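Local coordinates for protein AlyGC (Glaciecola chathamensis, PDB 5GKD) that probably cleaves alginate by beta-elimination, as a calcium-binding lyase of polysaccharide lyase family 6, at residues I24-N28 with G29-D33; I187-S190 with H191-L194; E401-T404 with Q405-Y408; A456-E459 with T460-L464; T692-T695 with G696-F699. One frame throughout, in Å; residues are numbered along the deposited sequence.

Interaction 1 (I24-N28 with G29-D33); sequences IILAN and GTWRD
Trp-31 folds back over the corner between strands 23-26 and 29-32, one of the sharp bends by which the chain of a right-handed parallel beta-helix passes from one face of a coil to the next. CB leaves the second strand toward the first, and CG stands anti to the carbonyl carbon (chi1 -58°), which swings the indole across Leu-26 and Ala-27. Along the pyrrole side, NE1 donates a hydrogen bond to Ala-27 O at 3.0 Å, with an N-H...O angle of 158°. The acceptor lies practically in the indole plane, so the bond helps to hold the ring in this rotation. Further out, CZ2 lies 3.6 Å from Ala-27 N and 3.9 Å from Leu-26 CB, and CH2 at the far end of the ring lies 4.0 Å from Leu-26 CD2, which sits over one face toward the rim. Phe-34 also meets the indole. With an alanine here, Ala-27 O would probably lose this donor and a gap would open beside Leu-26. At the bend itself, Gly-29 takes backbone angles that a side chain would not tolerate, whereas the Asn-28 CB points away from the following residues, and OD1 accepts from Thr-54 N.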
loop_
_atom_site.group_PDB
_atom_site.type_symbol
_atom_site.label_atom_id
_atom_site.label_comp_id
_atom_site.label_asym_id
_atom_site.label_seq_id
_atom_site.Cartn_x
_atom_site.Cartn_y
_atom_site.Cartn_z
ATOM N N ILE A 24 -22.365 9.857 37.459
ATOM C CA ILE A 24 -21.333 8.834 37.389
ATOM C C ILE A 24 -20.032 9.544 37.043
ATOM O O ILE A 24 -19.957 10.255 36.039
ATOM C CB ILE A 24 -21.682 7.763 36.348
ATOM C CG1 ILE A 24 -23.013 7.105 36.711
ATOM C CG2 ILE A 24 -20.546 6.746 36.234
ATOM C CD1 ILE A 24 -23.518 6.127 35.704
ATOM N N ILE A 25 -19.018 9.381 37.881
ATOM C CA ILE A 25 -17.792 10.166 37.794
ATOM C C ILE A 25 -16.636 9.235 37.434
ATOM O O ILE A 25 -16.252 8.362 38.226
ATOM C CB ILE A 25 -17.511 10.914 39.102
ATOM C CG1 ILE A 25 -18.661 11.861 39.442
ATOM C CG2 ILE A 25 -16.212 11.678 38.999
ATOM C CD1 ILE A 25 -18.427 12.624 40.739
ATOM N N LEU A 26 -16.071 9.424 36.244
ATOM C CA LEU A 26 -14.859 8.712 35.860
ATOM C C LEU A 26 -13.670 9.342 36.571
ATOM O O LEU A 26 -13.393 10.530 36.380
ATOM C CB LEU A 26 -14.643 8.747 34.348
ATOM C CG LEU A 26 -15.711 8.180 33.417
ATOM C CD1 LEU A 26 -15.200 8.185 31.962
ATOM C CD2 LEU A 26 -16.173 6.794 33.873
ATOM N N ALA A 27 -12.982 8.544 37.386
ATOM C CA ALA A 27 -11.831 9.004 38.141
ATOM C C ALA A 27 -10.715 9.483 37.215
ATOM O O ALA A 27 -10.503 8.945 36.131
ATOM C CB ALA A 27 -11.311 7.873 39.046
ATOM N N ASN A 28 -9.988 10.498 37.672
ATOM C CA ASN A 28 -8.866 11.028 36.918
ATOM C C ASN A 28 -7.894 9.916 36.563
ATOM O O ASN A 28 -7.584 9.059 37.388
ATOM C CB ASN A 28 -8.151 12.111 37.728
ATOM C CG ASN A 28 -8.992 13.344 37.905
ATOM O OD1 ASN A 28 -9.905 13.601 37.120
ATOM N ND2 ASN A 28 -8.687 14.125 38.924
ATOM N N GLY A 29 -7.437 9.932 35.326
ATOM C CA GLY A 29 -6.497 8.953 34.838
ATOM C C GLY A 29 -6.720 8.711 33.359
ATOM O O GLY A 29 -7.505 9.396 32.708
ATOM N N THR A 30 -6.010 7.713 32.850
ATOM C CA THR A 30 -6.057 7.322 31.450
ATOM C C THR A 30 -6.853 6.024 31.329
ATOM O O THR A 30 -6.460 4.996 31.882
ATOM C CB THR A 30 -4.639 7.171 30.895
ATOM O OG1 THR A 30 -3.965 8.439 30.960
ATOM C CG2 THR A 30 -4.662 6.679 29.462
ATOM N N TRP A 31 -7.982 6.086 30.635
ATOM C CA TRP A 31 -8.836 4.926 30.401
ATOM C C TRP A 31 -8.584 4.458 28.980
ATOM O O TRP A 31 -9.040 5.099 28.030
ATOM C CB TRP A 31 -10.312 5.267 30.591
ATOM C CG TRP A 31 -10.638 5.798 31.926
ATOM C CD1 TRP A 31 -10.170 6.939 32.490
ATOM C CD2 TRP A 31 -11.518 5.208 32.878
ATOM N NE1 TRP A 31 -10.692 7.094 33.738
ATOM C CE2 TRP A 31 -11.533 6.048 34.001
ATOM C CE3 TRP A 31 -12.304 4.047 32.885
ATOM C CZ2 TRP A 31 -12.302 5.775 35.125
ATOM C CZ3 TRP A 31 -13.073 3.773 34.008
ATOM C CH2 TRP A 31 -13.060 4.631 35.114
ATOM N N ARG A 32 -7.870 3.348 28.830
ATOM C CA ARG A 32 -7.479 2.870 27.515
ATOM C C ARG A 32 -8.471 1.826 27.018
ATOM O O ARG A 32 -8.968 1.008 27.792
ATOM C CB ARG A 32 -6.056 2.297 27.539
ATOM C CG ARG A 32 -5.534 1.899 26.157
ATOM C CD ARG A 32 -4.092 2.322 25.878
ATOM N NE ARG A 32 -3.736 2.003 24.493
ATOM C CZ ARG A 32 -3.371 2.878 23.545
ATOM N NH1 ARG A 32 -3.264 4.188 23.794
ATOM N NH2 ARG A 32 -3.103 2.426 22.324
ATOM N N ASP A 33 -8.777 1.876 25.723
ATOM C CA ASP A 33 -9.664 0.899 25.092
ATOM C C ASP A 33 -11.008 0.809 25.815
ATOM O O ASP A 33 -11.523 -0.276 26.065
ATOM C CB ASP A 33 -9.005 -0.485 25.036
ATOM C CG ASP A 33 -7.667 -0.481 24.302
ATOM O OD1 ASP A 33 -7.434 0.376 23.428
ATOM O OD2 ASP A 33 -6.847 -1.363 24.603
#

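Interaction 2 (I187-S190 with H191-L194); sequences IGTS and HHSL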
loop_
_atom_site.group_PDB
_atom_site.type_symbol
_atom_site.label_atom_id
_atom_site.label_comp_id
_atom_site.label_asym_id
_atom_site.label_seq_id
_atom_site.Cartn_x
_atom_site.Cartn_y
_atom_site.Cartn_z
ATOM N N ILE A 187 -25.343 18.168 7.800
ATOM C CA ILE A 187 -26.671 18.030 8.392
ATOM C C ILE A 187 -27.530 17.227 7.426
ATOM O O ILE A 187 -28.125 17.766 6.485
ATOM C CB ILE A 187 -27.297 19.382 8.730
ATOM C CG1 ILE A 187 -26.304 20.217 9.531
ATOM C CG2 ILE A 187 -28.561 19.184 9.561
ATOM C CD1 ILE A 187 -26.761 21.648 9.723
ATOM N N GLY A 188 -27.624 15.938 7.676
ATOM C CA GLY A 188 -28.378 15.077 6.809
ATOM C C GLY A 188 -27.508 14.460 5.742
ATOM O O GLY A 188 -26.273 14.508 5.762
ATOM N N THR A 189 -28.198 13.902 4.760
ATOM C CA THR A 189 -27.602 13.085 3.724
ATOM C C THR A 189 -28.529 13.194 2.523
ATOM O O THR A 189 -29.697 13.562 2.665
ATOM C CB THR A 189 -27.436 11.648 4.252
ATOM O OG1 THR A 189 -26.062 11.242 4.162
ATOM C CG2 THR A 189 -28.328 10.692 3.550
ATOM N N SER A 190 -28.004 12.933 1.327
ATOM C CA SER A 190 -28.826 13.153 0.139
ATOM C C SER A 190 -30.114 12.325 0.185
ATOM O O SER A 190 -31.186 12.814 -0.185
ATOM C CB SER A 190 -28.018 12.844 -1.121
ATOM O OG SER A 190 -27.770 11.460 -1.216
ATOM N N HIS A 191 -30.030 11.080 0.660
ATOM C CA HIS A 191 -31.195 10.193 0.755
ATOM C C HIS A 191 -32.346 10.837 1.526
ATOM O O HIS A 191 -33.515 10.680 1.162
ATOM C CB HIS A 191 -30.763 8.895 1.441
ATOM C CG HIS A 191 -31.606 7.702 1.122
ATOM N ND1 HIS A 191 -32.887 7.540 1.609
ATOM C CD2 HIS A 191 -31.322 6.576 0.423
ATOM C CE1 HIS A 191 -33.369 6.382 1.194
ATOM N NE2 HIS A 191 -32.440 5.777 0.474
ATOM N N HIS A 192 -32.028 11.589 2.578
ATOM C CA HIS A 192 -33.000 12.148 3.505
ATOM C C HIS A 192 -33.090 13.671 3.430
ATOM O O HIS A 192 -33.610 14.302 4.355
ATOM C CB HIS A 192 -32.646 11.696 4.920
ATOM C CG HIS A 192 -32.554 10.220 5.044
ATOM N ND1 HIS A 192 -33.639 9.395 4.827
ATOM C CD2 HIS A 192 -31.509 9.408 5.314
ATOM C CE1 HIS A 192 -33.269 8.139 4.978
ATOM N NE2 HIS A 192 -31.984 8.119 5.274
ATOM N N SER A 193 -32.613 14.264 2.337
ATOM C CA SER A 193 -32.512 15.713 2.241
ATOM C C SER A 193 -33.855 16.391 2.041
ATOM O O SER A 193 -33.963 17.589 2.303
ATOM C CB SER A 193 -31.554 16.100 1.116
ATOM O OG SER A 193 -31.930 15.489 -0.103
ATOM N N LEU A 194 -34.886 15.666 1.621
ATOM C CA LEU A 194 -36.217 16.253 1.513
ATOM C C LEU A 194 -36.995 16.188 2.820
ATOM O O LEU A 194 -38.117 16.687 2.877
ATOM C CB LEU A 194 -37.004 15.575 0.387
ATOM C CG LEU A 194 -36.258 15.659 -0.946
ATOM C CD1 LEU A 194 -37.045 15.042 -2.082
ATOM C CD2 LEU A 194 -35.944 17.120 -1.248
#
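Thr-189 lays its methyl group against His-191: the two side chains run side by side in the same direction, with CG2 3.7 Å from His-191 CB. The same methyl comes within 3.9 Å of His-192 CD2, approaching that ring obliquely, so one CG2 touches both histidines. The imidazoles themselves are neighbours, ND1 of His-191 standing over one face of the His-192 ring, toward its rim.

The backbone behind these contacts closes on itself. His-192 N donates to Thr-189 O at 3.1 Å, a bent bond with an N-H...O angle of 137°. One residue on, Ser-190 O is gripped twice by Ser-193: by the amide N at 3.2 Å, and by OG at 2.8 Å. Both donors come from the same face of the carbonyl, the amide well above its plane and the hydroxyl closer to it. The hydroxyl reaches that oxygen because chi1 of 54° places OG between the backbone N and the carbonyl carbon. His-241 packs against both serine side chains, and Ser-190 N donates a hydrogen bond to a glycerol, probably from the crystallisation liquor.

Two successive turns thus lead the chain on after Gly-188, where a side chain would jam against the carbonyl O of the residue before, and into the stretch that precedes strand 200-207: a loop between two faces of the parallel beta-helix.

Interaction 3 (E401-T404 with Q405-Y408); sequences EAKT and QQKY
Lys-403 and Gln-406 cross at a slant on the outside of a short run of overlapping turns, which follows strand 398-400 in the segment leading from one beta-helical part of the chain to the next. The lysine chain leaves with CG anti to its own amide nitrogen (chi1 -160°) and then bends at chi2 and chi4, bringing CD and CE against OE1 of the glutamine. CE lies 3.1 Å from Gln-406 OE1 and CD 3.4 Å from it, so the carbonyl end of the amide rests against methylenes. At the other end of that amide, NE2 makes a weak hydrogen bond to Pro-400 O.

Gln-405 is turned to another side. Its extended chain runs past Ala-402, whose CB is 3.6 Å from OE1, and toward the body of the fold, where NE2 bonds weakly to Asp-387 O and the chain touches Leu-370. Lys-407 touches through its aliphatic chain, CG lying 3.4 Å from Thr-404 O. The buried Tyr-408 packs against Leu-370 and Glu-384, and the CA of Gln-405 lies at the edge of its ring.

Two backbone hydrogen bonds hold the turns from which these side chains spread. Gln-406 N donates to Lys-403 O at 3.1 Å, from well above the carbonyl plane, while the bond from Gln-405 N to Ala-402 O is weak. One water ties the start of the turns to the glutamine: it accepts from Ala-402 N at 3.1 Å and donates to Gln-405 OE1 at 2.8 Å.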
loop_
_atom_site.group_PDB
_atom_site.type_symbol
_atom_site.label_atom_id
_atom_site.label_comp_id
_atom_site.label_asym_id
_atom_site.label_seq_id
_atom_site.Cartn_x
_atom_site.Cartn_y
_atom_site.Cartn_z
ATOM N N GLU A 401 -18.790 54.478 6.687
ATOM C CA GLU A 401 -18.791 55.642 7.570
ATOM C C GLU A 401 -20.154 56.314 7.595
ATOM O O GLU A 401 -20.606 56.779 8.644
ATOM C CB GLU A 401 -17.732 56.655 7.139
ATOM C CG GLU A 401 -16.320 56.125 7.176
ATOM C CD GLU A 401 -15.270 57.185 7.350
ATOM O OE1 GLU A 401 -15.408 58.295 6.795
ATOM O OE2 GLU A 401 -14.261 56.895 8.022
ATOM N N ALA A 402 -20.809 56.391 6.445
ATOM C CA ALA A 402 -22.069 57.116 6.337
ATOM C C ALA A 402 -23.200 56.304 6.949
ATOM O O ALA A 402 -23.424 55.156 6.560
ATOM C CB ALA A 402 -22.384 57.424 4.872
ATOM N N LYS A 403 -23.930 56.914 7.887
ATOM C CA LYS A 403 -25.091 56.244 8.467
ATOM C C LYS A 403 -26.128 55.892 7.401
ATOM O O LYS A 403 -26.771 54.840 7.482
ATOM C CB LYS A 403 -25.723 57.116 9.558
ATOM C CG LYS A 403 -26.610 56.338 10.541
ATOM C CD LYS A 403 -25.771 55.732 11.669
ATOM C CE LYS A 403 -26.485 54.631 12.446
ATOM N NZ LYS A 403 -27.894 54.913 12.851
ATOM N N THR A 404 -26.307 56.750 6.391
ATOM C CA THR A 404 -27.288 56.442 5.356
ATOM C C THR A 404 -26.886 55.222 4.537
ATOM O O THR A 404 -27.758 54.545 3.984
ATOM C CB THR A 404 -27.504 57.639 4.422
ATOM O OG1 THR A 404 -26.257 58.033 3.840
ATOM C CG2 THR A 404 -28.096 58.801 5.170
ATOM N N GLN A 405 -25.590 54.930 4.428
ATOM C CA GLN A 405 -25.162 53.737 3.703
ATOM C C GLN A 405 -25.231 52.465 4.549
ATOM O O GLN A 405 -25.029 51.369 4.013
ATOM C CB GLN A 405 -23.737 53.930 3.162
ATOM C CG GLN A 405 -23.654 54.931 2.013
ATOM C CD GLN A 405 -22.222 55.299 1.640
ATOM O OE1 GLN A 405 -21.273 55.065 2.396
ATOM N NE2 GLN A 405 -22.067 55.894 0.470
ATOM N N GLN A 406 -25.525 52.579 5.844
ATOM C CA GLN A 406 -25.650 51.418 6.712
ATOM C C GLN A 406 -26.969 50.683 6.544
ATOM O O GLN A 406 -27.142 49.628 7.160
ATOM C CB GLN A 406 -25.474 51.824 8.174
ATOM C CG GLN A 406 -24.030 52.098 8.535
ATOM C CD GLN A 406 -23.892 52.617 9.938
ATOM O OE1 GLN A 406 -24.850 52.612 10.699
ATOM N NE2 GLN A 406 -22.715 53.080 10.283
ATOM N N LYS A 407 -27.890 51.195 5.734
ATOM C CA LYS A 407 -29.070 50.428 5.353
ATOM C C LYS A 407 -28.750 49.389 4.293
ATOM O O LYS A 407 -29.639 48.642 3.870
ATOM C CB LYS A 407 -30.173 51.364 4.851
ATOM C CG LYS A 407 -29.933 51.958 3.472
ATOM C CD LYS A 407 -31.028 52.979 3.123
ATOM C CE LYS A 407 -31.366 52.982 1.638
ATOM N NZ LYS A 407 -32.510 53.897 1.337
ATOM N N TYR A 408 -27.503 49.346 3.844
ATOM C CA TYR A 408 -27.021 48.322 2.944
ATOM C C TYR A 408 -26.087 47.408 3.710
ATOM O O TYR A 408 -25.267 47.863 4.518
ATOM C CB TYR A 408 -26.287 48.920 1.746
ATOM C CG TYR A 408 -27.109 49.917 0.949
ATOM C CD1 TYR A 408 -27.105 51.265 1.273
ATOM C CD2 TYR A 408 -27.876 49.507 -0.132
ATOM C CE1 TYR A 408 -27.843 52.186 0.537
ATOM C CE2 TYR A 408 -28.616 50.409 -0.869
ATOM C CZ TYR A 408 -28.597 51.751 -0.528
ATOM O OH TYR A 408 -29.342 52.649 -1.253
HETATM O O HOH W 1 -19.081 55.754 3.933
#

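Interaction 4 (A456-E459 with T460-L464); sequences ASAE and TGDVL
The carboxylate of Asp-462 is met from above its plane by the backbone of Glu-459: the amide N donates to OD2 at 2.7 Å, 54° out of that plane, with a nearly straight N-H...O angle of 164°. This grip spans a type II beta turn from Glu-459 to Asp-462, which connects helix 450-457 to strand 462-466 at the start of the second beta-helical part of the chain. The turn is closed in the other direction by Asp-462 N, which donates to Glu-459 O at 3.0 Å. Main chain and side chain of the aspartate therefore hold the same residue at both its N-H and its C=O. CG of Asp-462 stands anti to the carbonyl carbon (chi1 -77°), and this folds the carboxylate back over the turn. Gly-461 supplies the positive phi required at the third position.

The Glu-459 carboxylate is close by, its OE2 4.3 Å from Asp-462 OD2. Lys-440 forms salt bridges with both of these oxygens and probably offsets the repulsion between the two acids.

Next to the charged groups, on the side of Ala-458, the contact turns apolar. Ala-458 CB packs on Leu-464 CD1 at 3.8 Å, among Ile-442 and Leu-483, at the point where the chain leaves the helix. A water then spans the two carboxylates, donating to Glu-459 OE2 at 2.7 Å and to Asp-462 OD1 at 3.1 Å.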
loop_
_atom_site.group_PDB
_atom_site.type_symbol
_atom_site.label_atom_id
_atom_site.label_comp_id
_atom_site.label_asym_id
_atom_site.label_seq_id
_atom_site.Cartn_x
_atom_site.Cartn_y
_atom_site.Cartn_z
ATOM N N ALA A 456 18.199 11.258 14.508
ATOM C CA ALA A 456 17.475 10.531 15.541
ATOM C C ALA A 456 17.395 11.306 16.849
ATOM O O ALA A 456 16.416 11.161 17.584
ATOM C CB ALA A 456 18.122 9.164 15.774
ATOM N N SER A 457 18.393 12.123 17.173
ATOM C CA SER A 457 18.373 12.811 18.456
ATOM C C SER A 457 17.972 14.272 18.349
ATOM O O SER A 457 17.801 14.927 19.381
ATOM C CB SER A 457 19.727 12.691 19.154
ATOM O OG SER A 457 20.748 13.284 18.395
ATOM N N ALA A 458 17.800 14.794 17.137
ATOM C CA ALA A 458 17.248 16.127 16.970
ATOM C C ALA A 458 15.794 16.170 17.450
ATOM O O ALA A 458 15.131 15.141 17.593
ATOM C CB ALA A 458 17.325 16.555 15.503
ATOM N N GLU A 459 15.307 17.382 17.697
ATOM C CA GLU A 459 13.933 17.637 18.100
ATOM C C GLU A 459 13.192 18.301 16.951
ATOM O O GLU A 459 13.808 18.818 16.021
ATOM C CB GLU A 459 13.876 18.526 19.345
ATOM C CG GLU A 459 14.345 17.826 20.609
ATOM C CD GLU A 459 14.629 18.800 21.748
ATOM O OE1 GLU A 459 14.422 18.415 22.921
ATOM O OE2 GLU A 459 15.062 19.949 21.468
ATOM N N THR A 460 11.857 18.268 17.013
ATOM C CA THR A 460 11.055 18.706 15.877
ATOM C C THR A 460 11.240 20.200 15.662
ATOM O O THR A 460 11.228 20.985 16.612
ATOM C CB THR A 460 9.567 18.343 16.075
ATOM O OG1 THR A 460 8.889 18.426 14.813
ATOM C CG2 THR A 460 8.856 19.279 17.083
ATOM N N GLY A 461 11.445 20.593 14.409
ATOM C CA GLY A 461 11.751 21.969 14.085
ATOM C C GLY A 461 13.232 22.297 14.014
ATOM O O GLY A 461 13.580 23.397 13.586
ATOM N N ASP A 462 14.112 21.376 14.397
ATOM C CA ASP A 462 15.542 21.668 14.430
ATOM C C ASP A 462 16.112 21.804 13.022
ATOM O O ASP A 462 15.491 21.407 12.032
ATOM C CB ASP A 462 16.294 20.574 15.182
ATOM C CG ASP A 462 16.144 20.698 16.673
ATOM O OD1 ASP A 462 15.589 21.725 17.110
ATOM O OD2 ASP A 462 16.579 19.781 17.408
ATOM N N VAL A 463 17.319 22.373 12.940
ATOM C CA VAL A 463 18.049 22.521 11.682
ATOM C C VAL A 463 19.409 21.864 11.844
ATOM O O VAL A 463 20.204 22.270 12.695
ATOM C CB VAL A 463 18.200 23.990 11.264
ATOM C CG1 VAL A 463 19.008 24.097 9.976
ATOM C CG2 VAL A 463 16.846 24.634 11.084
ATOM N N LEU A 464 19.671 20.846 11.036
ATOM C CA LEU A 464 20.964 20.182 11.018
ATOM C C LEU A 464 21.867 20.896 10.014
ATOM O O LEU A 464 21.491 21.074 8.850
ATOM C CB LEU A 464 20.806 18.704 10.658
ATOM C CG LEU A 464 20.420 17.662 11.727
ATOM C CD1 LEU A 464 19.287 18.115 12.620
ATOM C CD2 LEU A 464 20.073 16.312 11.087
HETATM O O HOH W 2 14.607 22.117 19.991
#

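Interaction 5 (T692-T695 with G696-F699); sequences TWVT and GNVF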
loop_
_atom_site.group_PDB
_atom_site.type_symbol
_atom_site.label_atom_id
_atom_site.label_comp_id
_atom_site.label_asym_id
_atom_site.label_seq_id
_atom_site.Cartn_x
_atom_site.Cartn_y
_atom_site.Cartn_z
ATOM N N THR A 692 -5.336 26.254 -17.133
ATOM C CA THR A 692 -4.008 25.907 -17.625
ATOM C C THR A 692 -3.411 27.077 -18.402
ATOM O O THR A 692 -4.075 27.642 -19.277
ATOM C CB THR A 692 -4.080 24.673 -18.532
ATOM O OG1 THR A 692 -4.607 23.573 -17.794
ATOM C CG2 THR A 692 -2.710 24.311 -19.061
ATOM N N TRP A 693 -2.156 27.423 -18.091
ATOM C CA TRP A 693 -1.409 28.479 -18.780
ATOM C C TRP A 693 -0.005 27.972 -19.085
ATOM O O TRP A 693 0.778 27.732 -18.166
ATOM C CB TRP A 693 -1.315 29.757 -17.951
ATOM C CG TRP A 693 -2.552 30.518 -17.944
ATOM C CD1 TRP A 693 -3.040 31.313 -18.945
ATOM C CD2 TRP A 693 -3.501 30.572 -16.883
ATOM N NE1 TRP A 693 -4.244 31.855 -18.568
ATOM C CE2 TRP A 693 -4.549 31.417 -17.304
ATOM C CE3 TRP A 693 -3.569 29.990 -15.611
ATOM C CZ2 TRP A 693 -5.652 31.693 -16.498
ATOM C CZ3 TRP A 693 -4.660 30.269 -14.812
ATOM C CH2 TRP A 693 -5.687 31.109 -15.260
ATOM N N VAL A 694 0.314 27.834 -20.368
ATOM C CA VAL A 694 1.627 27.374 -20.814
ATOM C C VAL A 694 2.137 28.427 -21.786
ATOM O O VAL A 694 1.803 28.396 -22.974
ATOM C CB VAL A 694 1.571 25.993 -21.475
ATOM C CG1 VAL A 694 2.956 25.586 -21.941
ATOM C CG2 VAL A 694 0.996 24.972 -20.507
ATOM N N THR A 695 2.943 29.363 -21.287
ATOM C CA THR A 695 3.377 30.508 -22.071
ATOM C C THR A 695 4.855 30.773 -21.842
ATOM O O THR A 695 5.397 30.485 -20.773
ATOM C CB THR A 695 2.576 31.779 -21.723
ATOM O OG1 THR A 695 2.822 32.139 -20.361
ATOM C CG2 THR A 695 1.078 31.548 -21.931
ATOM N N GLY A 696 5.499 31.336 -22.861
ATOM C CA GLY A 696 6.875 31.771 -22.727
ATOM C C GLY A 696 7.908 30.671 -22.717
ATOM O O GLY A 696 9.060 30.927 -22.356
ATOM N N ASN A 697 7.551 29.459 -23.127
ATOM C CA ASN A 697 8.490 28.348 -23.075
ATOM C C ASN A 697 9.190 28.153 -24.420
ATOM O O ASN A 697 8.712 28.583 -25.469
ATOM C CB ASN A 697 7.780 27.050 -22.665
ATOM C CG ASN A 697 7.003 27.192 -21.352
ATOM O OD1 ASN A 697 7.568 27.026 -20.269
ATOM N ND2 ASN A 697 5.701 27.524 -21.449
ATOM N N VAL A 698 10.339 27.487 -24.376
ATOM C CA VAL A 698 11.031 27.034 -25.575
ATOM C C VAL A 698 10.924 25.518 -25.645
ATOM O O VAL A 698 11.351 24.815 -24.720
ATOM C CB VAL A 698 12.502 27.476 -25.589
ATOM C CG1 VAL A 698 13.206 26.867 -26.772
ATOM C CG2 VAL A 698 12.608 28.994 -25.606
ATOM N N PHE A 699 10.388 25.010 -26.749
ATOM C CA PHE A 699 10.338 23.574 -27.007
ATOM C C PHE A 699 11.249 23.262 -28.191
ATOM O O PHE A 699 10.805 23.184 -29.335
ATOM C CB PHE A 699 8.884 23.107 -27.273
ATOM C CG PHE A 699 7.943 23.365 -26.132
ATOM C CD1 PHE A 699 7.971 22.567 -25.001
ATOM C CD2 PHE A 699 7.038 24.413 -26.183
ATOM C CE1 PHE A 699 7.114 22.817 -23.945
ATOM C CE2 PHE A 699 6.169 24.650 -25.128
ATOM C CZ PHE A 699 6.220 23.856 -24.010
#
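Apolar contact comes first: Val-694 sends CG1 toward the ring of Phe-699, reaching CZ at 4.2 Å. The methyl meets the phenyl at its edge, near the ring plane. CG1 is put there by a first torsion that sets it opposite the amide nitrogen of its own residue (chi1 179°). Phe-683 and Ile-720 also pack on Val-694, while Phe-675 meets the Phe-699 ring with the two planes about 30° apart. Val-694 and Phe-699, both buried, lie inside the stack of coils.

The second kind is apolar against polar. Val-694 and Asn-697 cross at about a right angle, CG1 lying 3.4 Å from ND2. The amide is folded back across the bend and also comes close to Thr-695 O, 3.1 Å from ND2, but the angle is too poor for a hydrogen bond.

The true polar bonds of Asn-697 go to adjoining coils of the beta-helix: ND2 donates to Met-670 O, OD1 accepts from Asn-673 ND2, and the backbone N donates to Asn-723 OD1. A leucine in place of Asn-697 would probably leave Met-670 O and the Asn-673 amide without these mates inside the bend. Asn-723 returns a second bond, from its ND2 to Val-694 O.

At the corner, Gly-696 has a positive phi of 75°, which favours glycine. The side-chain link from Asn-697 to Asn-673 at this bend is consistent with the asparagine stacks of parallel beta-helices, here in the second of the two beta-helical parts of AlyGC.

Interactions 1 and 2 lie in the first beta-helical part of the chain, and interaction 3 in the loop region that follows strand 398-400. Interaction 1 lies near the beginning, with its centre about 36 Å from that of interaction 2 and about 56 Å from that of interaction 3. Interactions 4 and 5 belong to the second beta-helix, 4 at its start and 5 near its end, their centres about 40 Å apart. No two of the five touch. In interaction 2 the Thr-189 side chain is about 11 Å from the calcium ion held by Asn-180, Glu-183, Glu-212 and Glu-214, too far to be a ligand of the metal. Glu-214 also lines the carbonate pocket with Arg-240, Arg-264 and Tyr-303.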